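Long-range contacts in ATP phosphoribosyltransferase regulatory subunit (Bacillus halodurans, PDB 3OD1), which probably works with HisG in the first step of histidine biosynthesis and may allow feedback regulation of that step by histidine: residues S110-A115 against F126-V131; I46-L51 against A90-S95; E132-G137 against G298-L303. All coordinates share one frame; numbering follows the deposited sequence.

Contact 1 (S110-A115 against F126-V131); sequences SNVYRA and FEQLGV
The beta hairpin of strands 104-113 and 125-134 is closed here by two antiparallel hydrogen-bonded pairs, S110 with Q128 and V112 with F126, on either side of the non-hydrogen-bonded pair N111-E127, whose CA atoms are 4.1 Å apart. Four backbone bonds define the register; S110 N to Q128 O is 2.8 Å at 171°. F126 carries its ring with CG between the backbone N and the carbonyl carbon (chi1 60°), which brings CE1 to 3.4 Å from V112 CG2. R114 bends at chi2 and lays one guanidinium face over the F126 rim: CZ of F126 lies 3.6 Å from R114 NH2, with the two planes 82° apart, an edge-to-face meeting. The guanidinium is further fixed by NH1, which donates to Y113 O and to P83 O, and by a water linking R114 NH2 (2.7 Å) to Q128 OE1; Q128 NE2 is hydrogen-bonded to Y108 OH. A leucine in place of R114 would probably leave the carbonyl of P83 without this donor and break the water link to Q128. R319 makes a cation-pi contact with F126. By sequence and topology, this strand-loop-strand with its arginine and phenylalanine is consistent with motif 2 of class II aminoacyl-tRNA synthetases.

Contact 2 (I46-L51 against A90-S95); sequences IETPTL and ARLVAS
I46, T48 and P49 meet L92 and R91 of helix 86-94 in the part of the class II core that resembles motif 1, where a short strand runs on to a proline beside the dimer interface. The 169 Å² buried between the segments comes from two kinds of contact. The first is apolar. I46 and L92 reach toward each other tip to tip, CG1 of I46 standing 4.1 Å from L92 CD1. The same L92 methyl is met obliquely by T48, whose CG2 is 4.1 Å from L92 CD1. L92 thus touches two residues of the loop with one branch, while L20 of the second subunit packs against the same leucine. The second kind sets a charged group against carbon. R91 runs out with CG trans to its backbone N and then turns at chi3 (51°). T48 slides past it in the opposite direction and presents CB at the guanidinium edge. The charge is answered elsewhere: NH2 pairs with E52 of the same chain, and NH1 with D18 of the second subunit. D18 of that subunit also packs on P49, so proline and arginine share a neighbour across the interface. The closest approach between the segments is made by the proline ring, whose CD lies 3.5 Å from R91 NH2.

Contact 3 (E132-G137 against G298-L303); sequences ELIGDG and GRYDEL
E132 and Y300 make the tight, buried half of this contact, which joins the end of strand 125-134 to the turn after strand 295-298. The Y300 hydroxyl donates to E132 OE1 over 2.6 Å, arriving from above the carboxylate plane (49° out of it), and the carboxylate and ring planes stand 85° apart. Two torsions set up this crossing. Y300 holds CG between its backbone N and carbonyl carbon, and the E132 chain folds at chi2. I134 CG1 lies more loosely beside the same hydroxyl, 4.1 Å from Y300 OH. The other carboxylate oxygen, E132 OE2, is bonded to T86, so both oxygens of this buried group have partners.

The other half lies toward the partly exposed G137 and depends on R299 and a water. R299 NH2 donates to D136 O at 2.8 Å, in the carbonyl plane, with an N-H...O angle of 149°; NH1 reaches the same oxygen only weakly, at 3.3 Å. The water accepts from R299 NH1 and from D136 N, the latter at 3.0 Å, and probably donates to L133 O, so it links the guanidinium to the backbone of L133 and D136. D142 takes NE in a salt bridge, and D301 OD1 sits in the guanidinium plane, 3.5 Å from R299 NH1, so acidic groups flank the arginine. The G-R-Y-D sequence, leading into a type I turn from Y300 to L303, is consistent with a signature of histidyl-tRNA synthetases, here held against the central antiparallel sheet of the class II fold.

Followed from the N terminus, the three contacts lie in series, and none nests in or crosses another. Contact 2 closes first, bringing helix 86-94 back to the loop after strand 44-45. Contact 1 then closes the short hairpin between strands 104-113 and 125-134. Contact 3 opens where contact 1 ends, on strand 125-134, and closes a far longer excursion of 160 intervening residues, a little over half of them helical, at the turn after strand 295-298. Contacts 2 and 3 also touch directly: V93 CG2 lies 3.6 Å from I134 CD1, evidence that helix 86-94 packs beside the end of strand 125-134. Together they tie loop, helix and turn to one sheet.

Contact 1 (S110-A115 against F126-V131)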
ATOM      1  N   SER B 110       5.727   0.783   2.574  1.00 32.36           N
ATOM      2  CA  SER B 110       5.263   1.787   1.631  1.00 34.67           C
ATOM      3  C   SER B 110       6.011   1.742   0.318  1.00 29.89           C
ATOM      4  O   SER B 110       7.203   1.419   0.272  1.00 34.43           O
ATOM      5  CB  SER B 110       5.451   3.191   2.222  1.00 42.02           C
ATOM      6  OG  SER B 110       4.822   3.319   3.483  1.00 46.41           O
ATOM      7  N   ASN B 111       5.318   2.122  -0.749  1.00 27.71           N
ATOM      8  CA  ASN B 111       5.996   2.378  -2.013  1.00 27.36           C
ATOM      9  C   ASN B 111       6.710   3.718  -1.969  1.00 29.86           C
ATOM     10  O   ASN B 111       6.141   4.731  -1.549  1.00 32.77           O
ATOM     11  CB  ASN B 111       5.004   2.378  -3.166  1.00 25.52           C
ATOM     12  CG  ASN B 111       4.417   1.008  -3.431  1.00 37.29           C
ATOM     13  OD1 ASN B 111       4.929  -0.005  -2.967  1.00 39.29           O
ATOM     14  ND2 ASN B 111       3.336   0.975  -4.188  1.00 42.53           N
ATOM     15  N   VAL B 112       7.959   3.718  -2.411  1.00 28.53           N
ATOM     16  CA  VAL B 112       8.702   4.956  -2.608  1.00 24.02           C
ATOM     17  C   VAL B 112       9.102   5.055  -4.074  1.00 32.01           C
ATOM     18  O   VAL B 112       8.954   4.089  -4.838  1.00 32.20           O
ATOM     19  CB  VAL B 112       9.949   5.027  -1.681  1.00 28.95           C
ATOM     20  CG1 VAL B 112       9.500   5.062  -0.222  1.00 30.12           C
ATOM     21  CG2 VAL B 112      10.839   3.831  -1.913  1.00 31.57           C
ATOM     22  N   TYR B 113       9.602   6.221  -4.469  1.00 29.63           N
ATOM     23  CA  TYR B 113       9.668   6.558  -5.882  1.00 31.76           C
ATOM     24  C   TYR B 113      11.010   7.172  -6.254  1.00 32.99           C
ATOM     25  O   TYR B 113      11.649   7.845  -5.450  1.00 32.40           O
ATOM     26  CB  TYR B 113       8.519   7.510  -6.263  1.00 30.77           C
ATOM     27  CG  TYR B 113       7.131   6.988  -5.913  1.00 30.89           C
ATOM     28  CD1 TYR B 113       6.371   6.283  -6.841  1.00 29.96           C
ATOM     29  CD2 TYR B 113       6.600   7.183  -4.649  1.00 25.79           C
ATOM     30  CE1 TYR B 113       5.103   5.801  -6.521  1.00 27.40           C
ATOM     31  CE2 TYR B 113       5.340   6.716  -4.313  1.00 29.05           C
ATOM     32  CZ  TYR B 113       4.595   6.025  -5.253  1.00 30.54           C
ATOM     33  OH  TYR B 113       3.356   5.542  -4.903  1.00 30.03           O
ATOM     34  N   ARG B 114      11.426   6.916  -7.485  1.00 34.26           N
ATOM     35  CA  ARG B 114      12.663   7.451  -8.033  1.00 34.89           C
ATOM     36  C   ARG B 114      12.349   8.122  -9.361  1.00 40.95           C
ATOM     37  O   ARG B 114      11.371   7.769 -10.032  1.00 41.23           O
ATOM     38  CB  ARG B 114      13.661   6.323  -8.267  1.00 39.07           C
ATOM     39  CG  ARG B 114      14.081   5.603  -7.019  1.00 38.93           C
ATOM     40  CD  ARG B 114      14.983   6.484  -6.196  1.00 41.36           C
ATOM     41  NE  ARG B 114      15.416   5.814  -4.976  1.00 47.70           N
ATOM     42  CZ  ARG B 114      14.798   5.944  -3.813  1.00 41.83           C
ATOM     43  NH1 ARG B 114      13.721   6.715  -3.732  1.00 37.53           N
ATOM     44  NH2 ARG B 114      15.243   5.302  -2.745  1.00 34.29           N
ATOM     45  N   ALA B 115      13.175   9.092  -9.747  1.00 39.48           N
ATOM     46  CA  ALA B 115      12.993   9.751 -11.033  1.00 42.86           C
ATOM     47  C   ALA B 115      13.093   8.698 -12.139  1.00 44.87           C
ATOM     48  O   ALA B 115      13.883   7.761 -12.036  1.00 44.58           O
ATOM     49  CB  ALA B 115      14.041  10.849 -11.227  1.00 43.45           C
ATOM     50  N   PHE B 126       8.918   1.285  -5.955  1.00 30.90           N
ATOM     51  CA  PHE B 126       9.187  -0.009  -5.317  1.00 32.16           C
ATOM     52  C   PHE B 126       8.845   0.036  -3.838  1.00 26.17           C
ATOM     53  O   PHE B 126       8.864   1.091  -3.224  1.00 29.72           O
ATOM     54  CB  PHE B 126      10.653  -0.446  -5.525  1.00 30.94           C
ATOM     55  CG  PHE B 126      11.657   0.515  -4.965  1.00 35.97           C
ATOM     56  CD1 PHE B 126      11.938   0.530  -3.608  1.00 35.66           C
ATOM     57  CD2 PHE B 126      12.319   1.406  -5.789  1.00 37.79           C
ATOM     58  CE1 PHE B 126      12.874   1.425  -3.083  1.00 40.80           C
ATOM     59  CE2 PHE B 126      13.249   2.298  -5.278  1.00 43.48           C
ATOM     60  CZ  PHE B 126      13.527   2.309  -3.923  1.00 41.50           C
ATOM     61  N   GLU B 127       8.517  -1.118  -3.280  1.00 23.08           N
ATOM     62  CA  GLU B 127       8.036  -1.189  -1.900  1.00 30.51           C
ATOM     63  C   GLU B 127       9.197  -1.292  -0.903  1.00 31.87           C
ATOM     64  O   GLU B 127      10.151  -2.038  -1.105  1.00 26.91           O
ATOM     65  CB  GLU B 127       7.074  -2.381  -1.732  1.00 30.32           C
ATOM     66  CG  GLU B 127       6.316  -2.383  -0.429  1.00 30.97           C
ATOM     67  CD  GLU B 127       5.169  -3.381  -0.415  1.00 40.41           C
ATOM     68  OE1 GLU B 127       5.180  -4.322  -1.241  1.00 39.07           O
ATOM     69  OE2 GLU B 127       4.261  -3.224   0.436  1.00 35.31           O
ATOM     70  N   GLN B 128       9.116  -0.504   0.161  1.00 33.92           N
ATOM     71  CA  GLN B 128      10.148  -0.521   1.179  1.00 33.88           C
ATOM     72  C   GLN B 128       9.496  -0.646   2.539  1.00 32.77           C
ATOM     73  O   GLN B 128       8.421  -0.083   2.788  1.00 33.16           O
ATOM     74  CB  GLN B 128      10.977   0.753   1.100  1.00 31.03           C
ATOM     75  CG  GLN B 128      12.163   0.779   2.034  1.00 36.31           C
ATOM     76  CD  GLN B 128      13.014   2.013   1.803  1.00 45.50           C
ATOM     77  OE1 GLN B 128      13.514   2.235   0.697  1.00 45.63           O
ATOM     78  NE2 GLN B 128      13.154   2.840   2.840  1.00 44.65           N
ATOM     79  N   LEU B 129      10.151  -1.387   3.420  1.00 29.71           N
ATOM     80  CA  LEU B 129       9.628  -1.600   4.758  1.00 31.22           C
ATOM     81  C   LEU B 129      10.751  -1.338   5.773  1.00 30.38           C
ATOM     82  O   LEU B 129      11.915  -1.649   5.524  1.00 32.26           O
ATOM     83  CB  LEU B 129       9.062  -3.027   4.831  1.00 31.34           C
ATOM     84  CG  LEU B 129       8.641  -3.755   6.097  1.00 39.24           C
ATOM     85  CD1 LEU B 129       7.828  -4.988   5.686  1.00 38.86           C
ATOM     86  CD2 LEU B 129       9.867  -4.180   6.900  1.00 43.06           C
ATOM     87  N   GLY B 130      10.421  -0.722   6.899  1.00 31.09           N
ATOM     88  CA  GLY B 130      11.450  -0.404   7.871  1.00 27.16           C
ATOM     89  C   GLY B 130      10.903   0.270   9.108  1.00 33.52           C
ATOM     90  O   GLY B 130       9.682   0.313   9.313  1.00 31.64           O
ATOM     91  N   VAL B 131      11.819   0.800   9.919  1.00 29.62           N
ATOM     92  CA  VAL B 131      11.501   1.429  11.203  1.00 28.11           C
ATOM     93  C   VAL B 131      12.373   2.649  11.421  1.00 33.93           C
ATOM     94  O   VAL B 131      13.475   2.755  10.853  1.00 29.25           O
ATOM     95  CB  VAL B 131      11.778   0.471  12.392  1.00 29.92           C
ATOM     96  CG1 VAL B 131      11.037  -0.850  12.220  1.00 27.53           C
ATOM     97  CG2 VAL B 131      13.288   0.210  12.542  1.00 30.36           C
TER
HETATM   98  O   HOH W   1      14.110   5.102  -0.306  1.00 41.82           O

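Contact 2 (I46-L51 against A90-S95)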
ATOM      1  N   ILE B  46       2.764   3.573  10.660  1.00 28.72           N
ATOM      2  CA  ILE B  46       2.049   4.769  10.236  1.00 29.19           C
ATOM      3  C   ILE B  46       1.977   4.801   8.717  1.00 35.92           C
ATOM      4  O   ILE B  46       2.556   3.928   8.046  1.00 32.37           O
ATOM      5  CB  ILE B  46       2.696   6.077  10.778  1.00 29.64           C
ATOM      6  CG1 ILE B  46       4.217   6.067  10.583  1.00 29.85           C
ATOM      7  CG2 ILE B  46       2.334   6.272  12.244  1.00 34.76           C
ATOM      8  CD1 ILE B  46       4.658   6.327   9.130  1.00 28.63           C
ATOM      9  N   GLU B  47       1.241   5.773   8.179  1.00 30.67           N
ATOM     10  CA  GLU B  47       1.351   6.094   6.759  1.00 31.98           C
ATOM     11  C   GLU B  47       1.459   7.597   6.552  1.00 33.88           C
ATOM     12  O   GLU B  47       0.994   8.388   7.375  1.00 35.41           O
ATOM     13  CB  GLU B  47       0.192   5.502   5.946  1.00 26.26           C
ATOM     14  CG  GLU B  47       0.182   3.974   5.991  1.00 44.16           C
ATOM     15  CD  GLU B  47      -0.998   3.328   5.250  1.00 59.43           C
ATOM     16  OE1 GLU B  47      -2.061   3.973   5.105  1.00 63.32           O
ATOM     17  OE2 GLU B  47      -0.852   2.155   4.826  1.00 59.06           O
ATOM     18  N   THR B  48       2.115   7.984   5.467  1.00 32.38           N
ATOM     19  CA  THR B  48       2.244   9.392   5.097  1.00 30.52           C
ATOM     20  C   THR B  48       1.781   9.498   3.648  1.00 35.19           C
ATOM     21  O   THR B  48       1.540   8.467   3.002  1.00 35.52           O
ATOM     22  CB  THR B  48       3.705   9.862   5.205  1.00 31.14           C
ATOM     23  OG1 THR B  48       4.519   9.030   4.370  1.00 26.92           O
ATOM     24  CG2 THR B  48       4.204   9.777   6.646  1.00 36.32           C
ATOM     25  N   PRO B  49       1.646  10.729   3.124  1.00 37.06           N
ATOM     26  CA  PRO B  49       1.054  10.883   1.786  1.00 32.22           C
ATOM     27  C   PRO B  49       1.999  10.476   0.675  1.00 32.15           C
ATOM     28  O   PRO B  49       3.218  10.411   0.858  1.00 32.23           O
ATOM     29  CB  PRO B  49       0.798  12.395   1.676  1.00 28.51           C
ATOM     30  CG  PRO B  49       0.829  12.895   3.106  1.00 31.90           C
ATOM     31  CD  PRO B  49       1.857  12.033   3.780  1.00 38.12           C
ATOM     32  N   THR B  50       1.421  10.253  -0.495  1.00 34.08           N
ATOM     33  CA  THR B  50       2.197   9.927  -1.668  1.00 30.99           C
ATOM     34  C   THR B  50       3.002  11.145  -2.136  1.00 28.61           C
ATOM     35  O   THR B  50       4.084  11.005  -2.688  1.00 34.58           O
ATOM     36  CB  THR B  50       1.271   9.430  -2.784  1.00 29.80           C
ATOM     37  OG1 THR B  50       0.633   8.223  -2.349  1.00 32.12           O
ATOM     38  CG2 THR B  50       2.064   9.159  -4.058  1.00 32.58           C
ATOM     39  N   LEU B  51       2.469  12.338  -1.894  1.00 33.22           N
ATOM     40  CA  LEU B  51       3.109  13.569  -2.352  1.00 31.15           C
ATOM     41  C   LEU B  51       3.609  14.410  -1.185  1.00 31.76           C
ATOM     42  O   LEU B  51       2.871  14.647  -0.224  1.00 31.76           O
ATOM     43  CB  LEU B  51       2.110  14.403  -3.158  1.00 30.76           C
ATOM     44  CG  LEU B  51       1.700  13.814  -4.512  1.00 35.95           C
ATOM     45  CD1 LEU B  51       0.410  14.454  -5.011  1.00 33.07           C
ATOM     46  CD2 LEU B  51       2.814  14.006  -5.518  1.00 36.31           C
ATOM     47  N   ALA B  90      10.004  12.102   9.874  1.00 28.56           N
ATOM     48  CA  ALA B  90      10.548  13.223  10.641  1.00 32.53           C
ATOM     49  C   ALA B  90       9.544  14.379  10.676  1.00 36.57           C
ATOM     50  O   ALA B  90       9.320  14.989  11.729  1.00 34.17           O
ATOM     51  CB  ALA B  90      11.884  13.679  10.064  1.00 28.66           C
ATOM     52  N   ARG B  91       8.936  14.673   9.527  1.00 29.88           N
ATOM     53  CA  ARG B  91       7.898  15.704   9.464  1.00 32.56           C
ATOM     54  C   ARG B  91       6.745  15.370  10.403  1.00 34.38           C
ATOM     55  O   ARG B  91       6.252  16.223  11.139  1.00 35.29           O
ATOM     56  CB  ARG B  91       7.362  15.897   8.034  1.00 34.67           C
ATOM     57  CG  ARG B  91       6.248  16.981   7.940  1.00 35.54           C
ATOM     58  CD  ARG B  91       5.661  17.138   6.525  1.00 38.06           C
ATOM     59  NE  ARG B  91       5.250  15.857   5.942  1.00 34.90           N
ATOM     60  CZ  ARG B  91       4.334  15.043   6.460  1.00 37.68           C
ATOM     61  NH1 ARG B  91       3.700  15.367   7.579  1.00 33.92           N
ATOM     62  NH2 ARG B  91       4.056  13.888   5.857  1.00 33.17           N
ATOM     63  N   LEU B  92       6.318  14.116  10.367  1.00 32.99           N
ATOM     64  CA  LEU B  92       5.183  13.663  11.159  1.00 36.78           C
ATOM     65  C   LEU B  92       5.496  13.857  12.631  1.00 41.19           C
ATOM     66  O   LEU B  92       4.690  14.410  13.386  1.00 46.92           O
ATOM     67  CB  LEU B  92       4.930  12.186  10.854  1.00 43.23           C
ATOM     68  CG  LEU B  92       3.536  11.584  10.976  1.00 50.07           C
ATOM     69  CD1 LEU B  92       3.608  10.107  10.668  1.00 43.42           C
ATOM     70  CD2 LEU B  92       3.004  11.802  12.370  1.00 60.68           C
ATOM     71  N   VAL B  93       6.686  13.410  13.024  1.00 34.60           N
ATOM     72  CA  VAL B  93       7.154  13.483  14.403  1.00 37.86           C
ATOM     73  C   VAL B  93       7.204  14.907  14.950  1.00 41.63           C
ATOM     74  O   VAL B  93       6.845  15.129  16.105  1.00 40.16           O
ATOM     75  CB  VAL B  93       8.546  12.826  14.558  1.00 41.50           C
ATOM     76  CG1 VAL B  93       9.129  13.101  15.948  1.00 35.11           C
ATOM     77  CG2 VAL B  93       8.443  11.328  14.303  1.00 44.00           C
ATOM     78  N   ALA B  94       7.653  15.860  14.133  1.00 36.14           N
ATOM     79  CA  ALA B  94       7.794  17.242  14.586  1.00 38.93           C
ATOM     80  C   ALA B  94       6.482  18.021  14.531  1.00 42.76           C
ATOM     81  O   ALA B  94       6.430  19.157  14.978  1.00 46.14           O
ATOM     82  CB  ALA B  94       8.859  17.971  13.784  1.00 38.49           C
ATOM     83  N   SER B  95       5.426  17.421  13.991  1.00 43.38           N
ATOM     84  CA  SER B  95       4.150  18.128  13.872  0.72 43.32           C
ATOM     85  C   SER B  95       2.993  17.367  14.512  1.00 45.98           C
ATOM     86  O   SER B  95       2.652  17.626  15.664  1.00 50.93           O
ATOM     87  CB  SER B  95       3.845  18.434  12.409  0.72 40.28           C
ATOM     88  OG  SER B  95       3.817  17.248  11.645  0.72 38.11           O
TER

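Contact 3 (E132-G137 against G298-L303)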
ATOM      1  N   GLU B 132      11.879   3.569  12.251  1.00 30.40           N
ATOM      2  CA  GLU B 132      12.670   4.690  12.751  1.00 34.11           C
ATOM      3  C   GLU B 132      12.555   4.654  14.270  1.00 33.86           C
ATOM      4  O   GLU B 132      11.458   4.479  14.811  1.00 29.91           O
ATOM      5  CB  GLU B 132      12.115   6.030  12.244  1.00 26.79           C
ATOM      6  CG  GLU B 132      11.839   6.066  10.750  1.00 30.59           C
ATOM      7  CD  GLU B 132      13.099   5.921   9.915  1.00 37.90           C
ATOM      8  OE1 GLU B 132      14.216   6.057  10.465  1.00 32.71           O
ATOM      9  OE2 GLU B 132      12.970   5.669   8.699  1.00 33.52           O
ATOM     10  N   LEU B 133      13.683   4.795  14.949  1.00 29.93           N
ATOM     11  CA  LEU B 133      13.708   4.882  16.397  1.00 27.99           C
ATOM     12  C   LEU B 133      14.318   6.240  16.726  1.00 32.26           C
ATOM     13  O   LEU B 133      15.503   6.475  16.509  1.00 31.78           O
ATOM     14  CB  LEU B 133      14.520   3.735  17.001  1.00 29.33           C
ATOM     15  CG  LEU B 133      15.083   3.902  18.422  1.00 38.71           C
ATOM     16  CD1 LEU B 133      14.005   4.294  19.418  1.00 34.44           C
ATOM     17  CD2 LEU B 133      15.772   2.620  18.869  1.00 41.43           C
ATOM     18  N   ILE B 134      13.484   7.153  17.203  1.00 34.54           N
ATOM     19  CA  ILE B 134      13.860   8.560  17.243  1.00 33.44           C
ATOM     20  C   ILE B 134      13.948   9.072  18.668  1.00 32.43           C
ATOM     21  O   ILE B 134      13.039   8.872  19.461  1.00 36.85           O
ATOM     22  CB  ILE B 134      12.853   9.428  16.479  1.00 31.28           C
ATOM     23  CG1 ILE B 134      12.772   8.984  15.016  1.00 35.01           C
ATOM     24  CG2 ILE B 134      13.254  10.906  16.564  1.00 26.31           C
ATOM     25  CD1 ILE B 134      11.471   9.389  14.354  1.00 35.31           C
ATOM     26  N   GLY B 135      15.059   9.721  18.989  1.00 32.46           N
ATOM     27  CA  GLY B 135      15.221  10.327  20.301  1.00 35.79           C
ATOM     28  C   GLY B 135      15.928   9.463  21.330  1.00 38.92           C
ATOM     29  O   GLY B 135      15.882   9.764  22.516  1.00 41.88           O
ATOM     30  N   ASP B 136      16.576   8.393  20.890  1.00 35.19           N
ATOM     31  CA  ASP B 136      17.325   7.523  21.805  1.00 36.35           C
ATOM     32  C   ASP B 136      18.731   7.352  21.253  1.00 38.94           C
ATOM     33  O   ASP B 136      18.943   6.701  20.225  1.00 39.29           O
ATOM     34  CB  ASP B 136      16.611   6.179  21.990  1.00 31.61           C
ATOM     35  CG  ASP B 136      17.334   5.239  22.956  1.00 38.18           C
ATOM     36  OD1 ASP B 136      18.521   5.459  23.279  1.00 39.42           O
ATOM     37  OD2 ASP B 136      16.698   4.261  23.400  1.00 39.91           O
ATOM     38  N   GLY B 137      19.692   7.974  21.929  1.00 37.78           N
ATOM     39  CA  GLY B 137      21.063   7.991  21.449  1.00 42.27           C
ATOM     40  C   GLY B 137      21.972   6.910  21.997  1.00 41.82           C
ATOM     41  O   GLY B 137      23.183   6.955  21.765  1.00 38.54           O
ATOM     42  N   GLY B 298      21.117   3.202   9.746  1.00 34.35           N
ATOM     43  CA  GLY B 298      22.128   3.855  10.548  1.00 40.12           C
ATOM     44  C   GLY B 298      21.644   5.168  11.128  1.00 39.36           C
ATOM     45  O   GLY B 298      20.504   5.589  10.895  1.00 31.15           O
ATOM     46  N   ARG B 299      22.533   5.818  11.872  1.00 34.40           N
ATOM     47  CA  ARG B 299      22.241   7.084  12.550  1.00 35.11           C
ATOM     48  C   ARG B 299      22.173   8.271  11.618  1.00 33.95           C
ATOM     49  O   ARG B 299      23.046   8.464  10.783  1.00 37.46           O
ATOM     50  CB  ARG B 299      23.302   7.384  13.598  1.00 36.54           C
ATOM     51  CG  ARG B 299      23.269   6.471  14.767  1.00 46.11           C
ATOM     52  CD  ARG B 299      22.855   7.221  15.999  1.00 49.57           C
ATOM     53  NE  ARG B 299      22.336   6.282  16.981  1.00 44.21           N
ATOM     54  CZ  ARG B 299      21.211   6.456  17.655  1.00 39.73           C
ATOM     55  NH1 ARG B 299      20.482   7.549  17.457  1.00 40.83           N
ATOM     56  NH2 ARG B 299      20.823   5.539  18.535  1.00 42.17           N
ATOM     57  N   TYR B 300      21.144   9.091  11.799  1.00 33.13           N
ATOM     58  CA  TYR B 300      21.007  10.325  11.037  1.00 34.67           C
ATOM     59  C   TYR B 300      20.612  11.467  11.997  1.00 35.19           C
ATOM     60  O   TYR B 300      19.496  11.973  11.953  1.00 33.24           O
ATOM     61  CB  TYR B 300      19.989  10.126   9.898  1.00 31.27           C
ATOM     62  CG  TYR B 300      18.630   9.590  10.341  1.00 34.27           C
ATOM     63  CD1 TYR B 300      17.569  10.455  10.545  1.00 32.35           C
ATOM     64  CD2 TYR B 300      18.414   8.224  10.554  1.00 31.64           C
ATOM     65  CE1 TYR B 300      16.328  10.005  10.953  1.00 37.22           C
ATOM     66  CE2 TYR B 300      17.155   7.754  10.969  1.00 31.52           C
ATOM     67  CZ  TYR B 300      16.119   8.670  11.163  1.00 36.06           C
ATOM     68  OH  TYR B 300      14.857   8.277  11.572  1.00 36.40           O
ATOM     69  N   ASP B 301      21.553  11.862  12.857  1.00 37.40           N
ATOM     70  CA  ASP B 301      21.251  12.673  14.041  1.00 41.24           C
ATOM     71  C   ASP B 301      20.942  14.152  13.790  1.00 39.56           C
ATOM     72  O   ASP B 301      20.616  14.869  14.731  1.00 34.93           O
ATOM     73  CB  ASP B 301      22.390  12.589  15.072  1.00 38.16           C
ATOM     74  CG  ASP B 301      22.421  11.260  15.821  1.00 43.08           C
ATOM     75  OD1 ASP B 301      21.491  10.431  15.659  1.00 36.50           O
ATOM     76  OD2 ASP B 301      23.388  11.045  16.582  1.00 40.06           O
ATOM     77  N   GLU B 302      21.040  14.607  12.545  1.00 38.21           N
ATOM     78  CA  GLU B 302      20.787  16.021  12.244  1.00 39.73           C
ATOM     79  C   GLU B 302      19.486  16.270  11.462  1.00 38.05           C
ATOM     80  O   GLU B 302      19.104  17.414  11.217  1.00 41.65           O
ATOM     81  CB  GLU B 302      21.982  16.633  11.506  1.00 39.08           C
ATOM     82  CG  GLU B 302      23.272  16.604  12.324  1.00 48.45           C
ATOM     83  CD  GLU B 302      23.091  17.246  13.696  1.00 57.43           C
ATOM     84  OE1 GLU B 302      22.319  18.228  13.810  1.00 57.01           O
ATOM     85  OE2 GLU B 302      23.715  16.763  14.665  1.00 64.59           O
ATOM     86  N   LEU B 303      18.786  15.214  11.082  1.00 38.45           N
ATOM     87  CA  LEU B 303      17.563  15.414  10.300  1.00 38.43           C
ATOM     88  C   LEU B 303      16.440  16.075  11.100  1.00 37.96           C
ATOM     89  O   LEU B 303      15.843  17.047  10.640  1.00 36.30           O
ATOM     90  CB  LEU B 303      17.064  14.105   9.694  1.00 29.26           C
ATOM     91  CG  LEU B 303      15.821  14.201   8.801  1.00 37.11           C
ATOM     92  CD1 LEU B 303      16.097  15.042   7.552  1.00 32.39           C
ATOM     93  CD2 LEU B 303      15.358  12.812   8.403  1.00 32.57           C
TER
HETATM   94  O   HOH W   2      17.371   7.437  18.138  1.00 36.80           O